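PDB 3FIQ: odorant-binding protein 1F from Rattus norvegicus, which probably binds a wide variety of chemical odorants as a small-molecule carrier of the lipocalin family found in nasal epithelium. Local coordinates for residues Ile97-Asn102 with Glu122-Ala127; Ile115-Lys120 with Gln130-Leu135. All coordinates share one frame; numbering follows the deposited sequence. Where two conformers were deposited one is given.

In the fold
Contacts 1 and 2 are two parts of one interface, where helix 126-138 and the loop leading into it lie against the outside of the lipocalin beta-barrel. Contact 1 sets the loop on strand 97-105; contact 2 sets the helix on strand 111-119, its antiparallel neighbour. Their centres are about 4 Å apart. Backbone bonds probably join the strands, A118 N to I98 O at 2.8 Å and F100 N to L116 O at 2.9 Å, and F99 CD2 of contact 1 packs 3.4 Å from L135 CD1 of contact 2. Residues alternating with those under the helix, I98, F100, L116 and A118, face the barrel interior, where lipocalins hold their ligands.

Contact 1. Residues Ile97-Asn102 with Glu122-Ala127; sequences IIFFHN and EDLNKA
Two apolar side chains of strand 97-105, I97 and F99, meet a single methyl of L124 in the loop just ahead of helix 126-138. The tighter pair is I97 CD1 with L124 CD2, at 3.7 Å. I97 CG2 also comes within 4.0 Å of L124 CD2, so both branches of the isoleucine border that methyl. With CG1 set beside the backbone N (chi1 -63°) and the chain bent again at chi2, -69°, CD1 is carried round to the leucine, and the two side chains lie aslant to one another.

The aromatic part is looser. L124 CD2 sits at the edge of the F99 ring, near its plane, with CE1 the nearest ring atom at 4.3 Å. Beyond the two segments, F99 also touches L135 and E131 on the helix and has a cation-pi contact with K92, while L124 reaches Y20 on strand 14-23.

No hydrogen bond links the segments; two polar side chains of 122-127 are bonded close by in the chain. D123 OD1 forms a salt bridge with R121 NH2. N125 is the N-cap of the helix, its OD1 accepting from Q128 N.

Against strand 97-105 the loop is thus held by van der Waals contact alone, mostly through L124, while N125 caps the start of the helix that then packs on the same strand and on its neighbour 111-119.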
ATOM      1  N   ILE A  97       2.032  12.150   0.207  1.00  9.16           N
ATOM      2  CA  ILE A  97       0.968  11.153   0.086  1.00  7.28           C
ATOM      3  C   ILE A  97       1.174  10.415  -1.230  1.00  8.77           C
ATOM      4  O   ILE A  97       1.373  11.038  -2.249  1.00  9.86           O
ATOM      5  CB  ILE A  97      -0.428  11.805   0.104  1.00  7.55           C
ATOM      6  CG1 ILE A  97      -0.713  12.508   1.439  1.00 10.98           C
ATOM      7  CG2 ILE A  97      -1.463  10.777  -0.285  1.00 11.65           C
ATOM      8  CD1 ILE A  97      -0.888  11.556   2.590  1.00 10.07           C
ATOM      9  N   ILE A  98       1.100   9.089  -1.212  1.00  5.66           N
ATOM     10  CA  ILE A  98       1.072   8.223  -2.383  1.00  5.32           C
ATOM     11  C   ILE A  98      -0.106   7.320  -2.317  1.00  5.43           C
ATOM     12  O   ILE A  98      -0.327   6.686  -1.274  1.00  6.87           O
ATOM     13  CB  ILE A  98       2.365   7.412  -2.527  1.00  6.12           C
ATOM     14  CG1 ILE A  98       3.531   8.375  -2.709  1.00 10.51           C
ATOM     15  CG2 ILE A  98       2.271   6.454  -3.736  1.00  6.07           C
ATOM     16  CD1 ILE A  98       4.897   7.682  -2.785  1.00 15.90           C
ATOM     17  N   PHE A  99      -0.914   7.285  -3.366  1.00  6.55           N
ATOM     18  CA  PHE A  99      -1.918   6.236  -3.563  1.00  7.04           C
ATOM     19  C   PHE A  99      -1.383   5.102  -4.443  1.00  8.01           C
ATOM     20  O   PHE A  99      -1.014   5.363  -5.591  1.00  8.12           O
ATOM     21  CB  PHE A  99      -3.156   6.771  -4.259  1.00  6.10           C
ATOM     22  CG  PHE A  99      -4.003   7.779  -3.473  1.00  6.96           C
ATOM     23  CD1 PHE A  99      -3.649   8.309  -2.217  1.00 11.50           C
ATOM     24  CD2 PHE A  99      -5.240   8.108  -3.984  1.00 13.43           C
ATOM     25  CE1 PHE A  99      -4.463   9.197  -1.582  1.00 13.89           C
ATOM     26  CE2 PHE A  99      -6.047   9.020  -3.336  1.00 15.00           C
ATOM     27  CZ  PHE A  99      -5.670   9.562  -2.173  1.00 11.20           C
ATOM     28  N   PHE A 100      -1.231   3.891  -3.924  1.00  4.97           N
ATOM     29  CA  PHE A 100      -0.819   2.726  -4.670  1.00  5.72           C
ATOM     30  C   PHE A 100      -2.031   1.886  -5.003  1.00  8.70           C
ATOM     31  O   PHE A 100      -2.939   1.750  -4.238  1.00  6.98           O
ATOM     32  CB  PHE A 100       0.087   1.814  -3.819  1.00  4.95           C
ATOM     33  CG  PHE A 100       1.479   2.356  -3.595  1.00  5.66           C
ATOM     34  CD1 PHE A 100       2.426   2.266  -4.563  1.00  9.21           C
ATOM     35  CD2 PHE A 100       1.844   2.875  -2.349  1.00  8.32           C
ATOM     36  CE1 PHE A 100       3.726   2.697  -4.335  1.00 10.97           C
ATOM     37  CE2 PHE A 100       3.158   3.329  -2.135  1.00  8.59           C
ATOM     38  CZ  PHE A 100       4.095   3.221  -3.172  1.00  8.98           C
ATOM     39  N   HIS A 101      -2.011   1.271  -6.178  1.00  4.74           N
ATOM     40  CA  HIS A 101      -2.944   0.249  -6.543  1.00  5.42           C
ATOM     41  C   HIS A 101      -2.160  -1.053  -6.575  1.00  8.10           C
ATOM     42  O   HIS A 101      -1.022  -1.105  -7.063  1.00  8.19           O
ATOM     43  CB  HIS A 101      -3.490   0.481  -7.928  1.00  6.34           C
ATOM     44  CG  HIS A 101      -4.470  -0.545  -8.347  1.00  9.93           C
ATOM     45  ND1 HIS A 101      -4.167  -1.535  -9.259  1.00 18.49           N
ATOM     46  CD2 HIS A 101      -5.765  -0.724  -8.022  1.00 15.49           C
ATOM     47  CE1 HIS A 101      -5.227  -2.297  -9.440  1.00 17.35           C
ATOM     48  NE2 HIS A 101      -6.206  -1.829  -8.707  1.00 16.72           N
ATOM     49  N   ASN A 102      -2.694  -2.084  -5.919  1.00  4.17           N
ATOM     50  CA  ASN A 102      -2.097  -3.413  -5.914  1.00  6.27           C
ATOM     51  C   ASN A 102      -3.149  -4.469  -6.288  1.00  8.07           C
ATOM     52  O   ASN A 102      -4.299  -4.376  -5.918  1.00  7.57           O
ATOM     53  CB  ASN A 102      -1.503  -3.774  -4.558  1.00  4.16           C
ATOM     54  CG  ASN A 102      -0.805  -5.143  -4.557  1.00  7.49           C
ATOM     55  OD1 ASN A 102      -1.046  -6.008  -3.618  1.00 11.55           O
ATOM     56  ND2 ASN A 102       0.023  -5.378  -5.476  1.00  6.09           N
ATOM     57  N   GLU A 122      -0.185  12.291   9.101  1.00 13.73           N
ATOM     58  CA  GLU A 122      -1.128  11.379   9.734  1.00 14.00           C
ATOM     59  C   GLU A 122      -2.498  11.398   9.072  1.00 14.66           C
ATOM     60  O   GLU A 122      -3.293  10.497   9.297  1.00 16.05           O
ATOM     61  CB  GLU A 122      -1.279  11.667  11.243  1.00 24.25           C
ATOM     62  CG  GLU A 122      -2.086  12.858  11.624  1.00 39.96           C
ATOM     63  CD  GLU A 122      -2.568  12.768  13.073  1.00 50.97           C
ATOM     64  OE1 GLU A 122      -2.001  11.932  13.825  1.00 49.91           O
ATOM     65  OE2 GLU A 122      -3.499  13.528  13.439  1.00 56.77           O
ATOM     66  N   ASP A 123      -2.808  12.417   8.299  1.00 11.68           N
ATOM     67  CA  ASP A 123      -4.179  12.542   7.735  1.00 16.07           C
ATOM     68  C   ASP A 123      -4.230  12.862   6.254  1.00 16.07           C
ATOM     69  O   ASP A 123      -3.357  13.531   5.746  1.00 13.33           O
ATOM     70  CB  ASP A 123      -4.981  13.646   8.457  1.00 22.91           C
ATOM     71  CG  ASP A 123      -4.195  14.968   8.648  1.00 44.35           C
ATOM     72  OD1 ASP A 123      -3.948  15.739   7.671  1.00 48.85           O
ATOM     73  OD2 ASP A 123      -3.868  15.270   9.826  1.00 53.75           O
ATOM     74  N   LEU A 124      -5.291  12.421   5.585  1.00 11.82           N
ATOM     75  CA  LEU A 124      -5.737  13.008   4.331  1.00 11.15           C
ATOM     76  C   LEU A 124      -6.608  14.218   4.604  1.00 11.43           C
ATOM     77  O   LEU A 124      -7.378  14.279   5.593  1.00 14.09           O
ATOM     78  CB  LEU A 124      -6.562  11.996   3.516  1.00  9.54           C
ATOM     79  CG  LEU A 124      -5.770  10.786   3.006  1.00 10.19           C
ATOM     80  CD1 LEU A 124      -6.728   9.891   2.166  1.00  8.06           C
ATOM     81  CD2 LEU A 124      -4.549  11.230   2.194  1.00 10.10           C
ATOM     82  N   ASN A 125      -6.592  15.171   3.666  1.00 13.44           N
ATOM     83  CA  ASN A 125      -7.566  16.242   3.708  1.00 15.96           C
ATOM     84  C   ASN A 125      -8.901  15.785   3.045  1.00 13.93           C
ATOM     85  O   ASN A 125      -9.015  14.684   2.514  1.00 15.84           O
ATOM     86  CB  ASN A 125      -6.941  17.541   3.132  1.00 14.04           C
ATOM     87  CG  ASN A 125      -6.643  17.458   1.641  1.00 15.25           C
ATOM     88  OD1 ASN A 125      -7.431  16.945   0.863  1.00 15.84           O
ATOM     89  ND2 ASN A 125      -5.502  18.002   1.238  1.00 17.51           N
ATOM     90  N   LYS A 126      -9.915  16.652   3.092  1.00 16.63           N
ATOM     91  CA  LYS A 126     -11.220  16.228   2.653  1.00 15.55           C
ATOM     92  C   LYS A 126     -11.204  15.938   1.156  1.00 15.74           C
ATOM     93  O   LYS A 126     -11.813  14.987   0.698  1.00 17.80           O
ATOM     94  CB  LYS A 126     -12.312  17.295   3.007  1.00 20.11           C
ATOM     95  CG  LYS A 126     -13.692  16.894   2.502  1.00 27.86           C
ATOM     96  CD  LYS A 126     -14.810  17.891   2.924  1.00 51.90           C
ATOM     97  CE  LYS A 126     -14.523  19.327   2.501  1.00 52.92           C
ATOM     98  NZ  LYS A 126     -14.393  19.455   1.019  1.00 57.10           N
ATOM     99  N   ALA A 127     -10.532  16.778   0.387  1.00 15.41           N
ATOM    100  CA  ALA A 127     -10.396  16.573  -1.023  1.00 14.86           C
ATOM    101  C   ALA A 127      -9.725  15.216  -1.373  1.00 18.31           C
ATOM    102  O   ALA A 127     -10.139  14.517  -2.316  1.00 18.56           O
ATOM    103  CB  ALA A 127      -9.622  17.721  -1.632  1.00 17.32           C
TER

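Contact 2. Residues Ile115-Lys120 with Gln130-Leu135; sequences ILVAGK and QELRKL
Residues 130-135 of helix 126-138 run nearly antiparallel to residues 115-119 of strand 111-119, at 159° between their directions, with the axes 10.3 Å apart at closest approach. I115 and V117, two residues apart on the strand, point toward the helix, whereas L116 points away.

L132 bridges the two, its CD1 lying over both CG2 methyls. Its CG is anti to the backbone N (chi1 177°), which swings the branched end down to the strand, where CD1 lies 3.7 Å from I115 CG2 and 3.9 Å from V117 CG2. The approaches differ: L132 and V117 meet tip to tip, with L132 CD2 also 4.0 Å from V117 CG2, while L132 and I115 slide past each other in opposite senses.

Nearly one turn further along the helix, at L135, the other branch of I115 reaches the backbone, its CD1 3.8 Å from L135 C and 4.0 Å from L135 CB. F99 on the adjoining strand touches both leucines and V117, and E131 makes a salt bridge with K92.

No hydrogen bond crosses between strand and helix. The helix is held on the barrel here by methyl-to-methyl packing and by the I115 methyl against its main chain.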
ATOM      1  N   ILE A 115      -6.371  -0.500  -2.965  1.00  5.66           N
ATOM      2  CA  ILE A 115      -5.795   0.820  -2.980  1.00  5.46           C
ATOM      3  C   ILE A 115      -5.252   1.047  -1.582  1.00  5.15           C
ATOM      4  O   ILE A 115      -5.954   0.867  -0.603  1.00  5.67           O
ATOM      5  CB  ILE A 115      -6.728   1.937  -3.446  1.00  5.89           C
ATOM      6  CG1 ILE A 115      -7.163   1.621  -4.851  1.00  7.28           C
ATOM      7  CG2 ILE A 115      -5.991   3.333  -3.317  1.00  7.13           C
ATOM      8  CD1 ILE A 115      -8.336   2.613  -5.321  1.00 10.18           C
ATOM      9  N   LEU A 116      -3.961   1.354  -1.492  1.00  4.00           N
ATOM     10  CA  LEU A 116      -3.314   1.645  -0.222  1.00  6.55           C
ATOM     11  C   LEU A 116      -2.778   3.072  -0.247  1.00  5.98           C
ATOM     12  O   LEU A 116      -2.125   3.493  -1.208  1.00  6.41           O
ATOM     13  CB  LEU A 116      -2.128   0.642   0.002  1.00  6.29           C
ATOM     14  CG  LEU A 116      -1.394   0.869   1.326  1.00  6.66           C
ATOM     15  CD1 LEU A 116      -0.897  -0.456   1.842  1.00  6.37           C
ATOM     16  CD2 LEU A 116      -0.207   1.720   1.165  1.00  6.10           C
ATOM     17  N   VAL A 117      -3.089   3.857   0.781  1.00  4.19           N
ATOM     18  CA  VAL A 117      -2.615   5.220   0.894  1.00  5.56           C
ATOM     19  C   VAL A 117      -1.472   5.305   1.867  1.00  5.99           C
ATOM     20  O   VAL A 117      -1.638   5.007   3.074  1.00  5.69           O
ATOM     21  CB  VAL A 117      -3.787   6.110   1.404  1.00  7.86           C
ATOM     22  CG1 VAL A 117      -3.332   7.548   1.568  1.00 10.02           C
ATOM     23  CG2 VAL A 117      -4.977   6.077   0.471  1.00  8.19           C
ATOM     24  N   ALA A 118      -0.295   5.658   1.353  1.00  5.05           N
ATOM     25  CA  ALA A 118       0.925   5.800   2.169  1.00  6.53           C
ATOM     26  C   ALA A 118       1.169   7.293   2.388  1.00  6.04           C
ATOM     27  O   ALA A 118       0.909   8.096   1.509  1.00  7.19           O
ATOM     28  CB  ALA A 118       2.108   5.206   1.452  1.00  5.69           C
ATOM     29  N   GLY A 119       1.645   7.618   3.558  1.00  5.36           N
ATOM     30  CA  GLY A 119       1.851   9.010   3.924  1.00  5.78           C
ATOM     31  C   GLY A 119       3.095   9.329   4.715  1.00  9.39           C
ATOM     32  O   GLY A 119       3.604   8.495   5.406  1.00  8.06           O
ATOM     33  N   LYS A 120       3.474  10.608   4.649  1.00  7.61           N
ATOM     34  CA  LYS A 120       4.483  11.200   5.546  1.00  7.97           C
ATOM     35  C   LYS A 120       3.833  12.132   6.514  1.00 12.39           C
ATOM     36  O   LYS A 120       4.497  12.923   7.150  1.00 13.94           O
ATOM     37  CB  LYS A 120       5.595  11.887   4.787  1.00 12.19           C
ATOM     38  CG  LYS A 120       6.429  10.972   3.925  1.00 13.12           C
ATOM     39  CD  LYS A 120       7.560  11.679   3.230  1.00 16.59           C
ATOM     40  CE  LYS A 120       8.518  10.728   2.597  1.00 25.88           C
ATOM     41  NZ  LYS A 120       9.478   9.951   3.483  1.00 21.46           N
ATOM     42  N   GLN A 130     -12.087  12.325  -0.839  1.00 14.81           N
ATOM     43  CA  GLN A 130     -13.070  12.187  -1.924  1.00 12.75           C
ATOM     44  C   GLN A 130     -12.424  11.619  -3.146  1.00 13.06           C
ATOM     45  O   GLN A 130     -13.033  10.775  -3.828  1.00 16.34           O
ATOM     46  CB  GLN A 130     -13.731  13.512  -2.247  1.00 19.52           C
ATOM     47  CG  GLN A 130     -14.639  13.938  -1.176  1.00 24.20           C
ATOM     48  CD  GLN A 130     -15.925  13.095  -1.080  1.00 36.23           C
ATOM     49  OE1 GLN A 130     -16.052  12.199  -0.217  1.00 39.31           O
ATOM     50  NE2 GLN A 130     -16.898  13.394  -1.949  1.00 42.92           N
ATOM     51  N   GLU A 131     -11.195  12.029  -3.418  1.00 14.78           N
ATOM     52  CA  GLU A 131     -10.405  11.419  -4.490  1.00 15.04           C
ATOM     53  C   GLU A 131     -10.247   9.906  -4.267  1.00 11.09           C
ATOM     54  O   GLU A 131     -10.374   9.074  -5.215  1.00 16.43           O
ATOM     55  CB  GLU A 131      -9.017  12.041  -4.557  1.00 20.51           C
ATOM     56  CG  GLU A 131      -8.171  11.465  -5.714  1.00 23.64           C
ATOM     57  CD  GLU A 131      -6.905  12.285  -5.998  1.00 34.26           C
ATOM     58  OE1 GLU A 131      -6.498  13.119  -5.143  1.00 36.04           O
ATOM     59  OE2 GLU A 131      -6.323  12.074  -7.073  1.00 40.40           O
ATOM     60  N   LEU A 132      -9.928   9.497  -3.066  1.00 10.51           N
ATOM     61  CA  LEU A 132      -9.803   8.081  -2.731  1.00  9.30           C
ATOM     62  C   LEU A 132     -11.085   7.360  -2.999  1.00 10.34           C
ATOM     63  O   LEU A 132     -11.104   6.261  -3.612  1.00 11.93           O
ATOM     64  CB  LEU A 132      -9.399   7.881  -1.305  1.00 10.21           C
ATOM     65  CG  LEU A 132      -9.306   6.422  -0.836  1.00  9.57           C
ATOM     66  CD1 LEU A 132      -8.247   5.648  -1.594  1.00 11.50           C
ATOM     67  CD2 LEU A 132      -9.008   6.358   0.648  1.00 11.62           C
ATOM     68  N   ARG A 133     -12.191   7.917  -2.564  1.00 11.66           N
ATOM     69  CA  ARG A 133     -13.476   7.285  -2.850  0.70 13.51           C
ATOM     70  C   ARG A 133     -13.785   7.157  -4.327  1.00 11.35           C
ATOM     71  O   ARG A 133     -14.319   6.156  -4.753  1.00 12.51           O
ATOM     72  CB  ARG A 133     -14.586   8.029  -2.150  0.70 14.15           C
ATOM     73  CG  ARG A 133     -14.495   7.933  -0.629  0.70 13.22           C
ATOM     74  CD  ARG A 133     -15.606   8.663   0.060  0.70 19.11           C
ATOM     75  NE  ARG A 133     -16.915   8.427  -0.528  0.70 25.52           N
ATOM     76  CZ  ARG A 133     -17.754   7.448  -0.183  0.70 25.23           C
ATOM     77  NH1 ARG A 133     -17.443   6.576   0.774  0.70 21.03           N
ATOM     78  NH2 ARG A 133     -18.917   7.355  -0.796  0.70 30.37           N
ATOM     79  N   LYS A 134     -13.457   8.179  -5.121  1.00  9.94           N
ATOM     80  CA  LYS A 134     -13.696   8.155  -6.537  1.00 12.42           C
ATOM     81  C   LYS A 134     -12.839   7.111  -7.214  1.00 14.75           C
ATOM     82  O   LYS A 134     -13.322   6.383  -8.059  1.00 15.25           O
ATOM     83  CB  LYS A 134     -13.494   9.541  -7.137  1.00 26.45           C
ATOM     84  CG  LYS A 134     -14.681  10.498  -6.917  1.00 34.80           C
ATOM     85  CD  LYS A 134     -16.007   9.984  -7.560  1.00 47.93           C
ATOM     86  CE  LYS A 134     -17.085  11.105  -7.654  1.00 52.90           C
ATOM     87  NZ  LYS A 134     -18.444  10.618  -8.045  1.00 51.89           N
ATOM     88  N   LEU A 135     -11.593   6.981  -6.787  1.00 12.52           N
ATOM     89  CA  LEU A 135     -10.689   6.006  -7.338  1.00 12.76           C
ATOM     90  C   LEU A 135     -11.132   4.571  -7.048  1.00 11.40           C
ATOM     91  O   LEU A 135     -11.042   3.706  -7.935  1.00 12.70           O
ATOM     92  CB  LEU A 135      -9.277   6.194  -6.786  1.00 12.52           C
ATOM     93  CG  LEU A 135      -8.612   7.344  -7.494  1.00 13.61           C
ATOM     94  CD1 LEU A 135      -7.382   7.715  -6.603  1.00 16.59           C
ATOM     95  CD2 LEU A 135      -8.233   7.012  -8.950  1.00 16.78           C
TER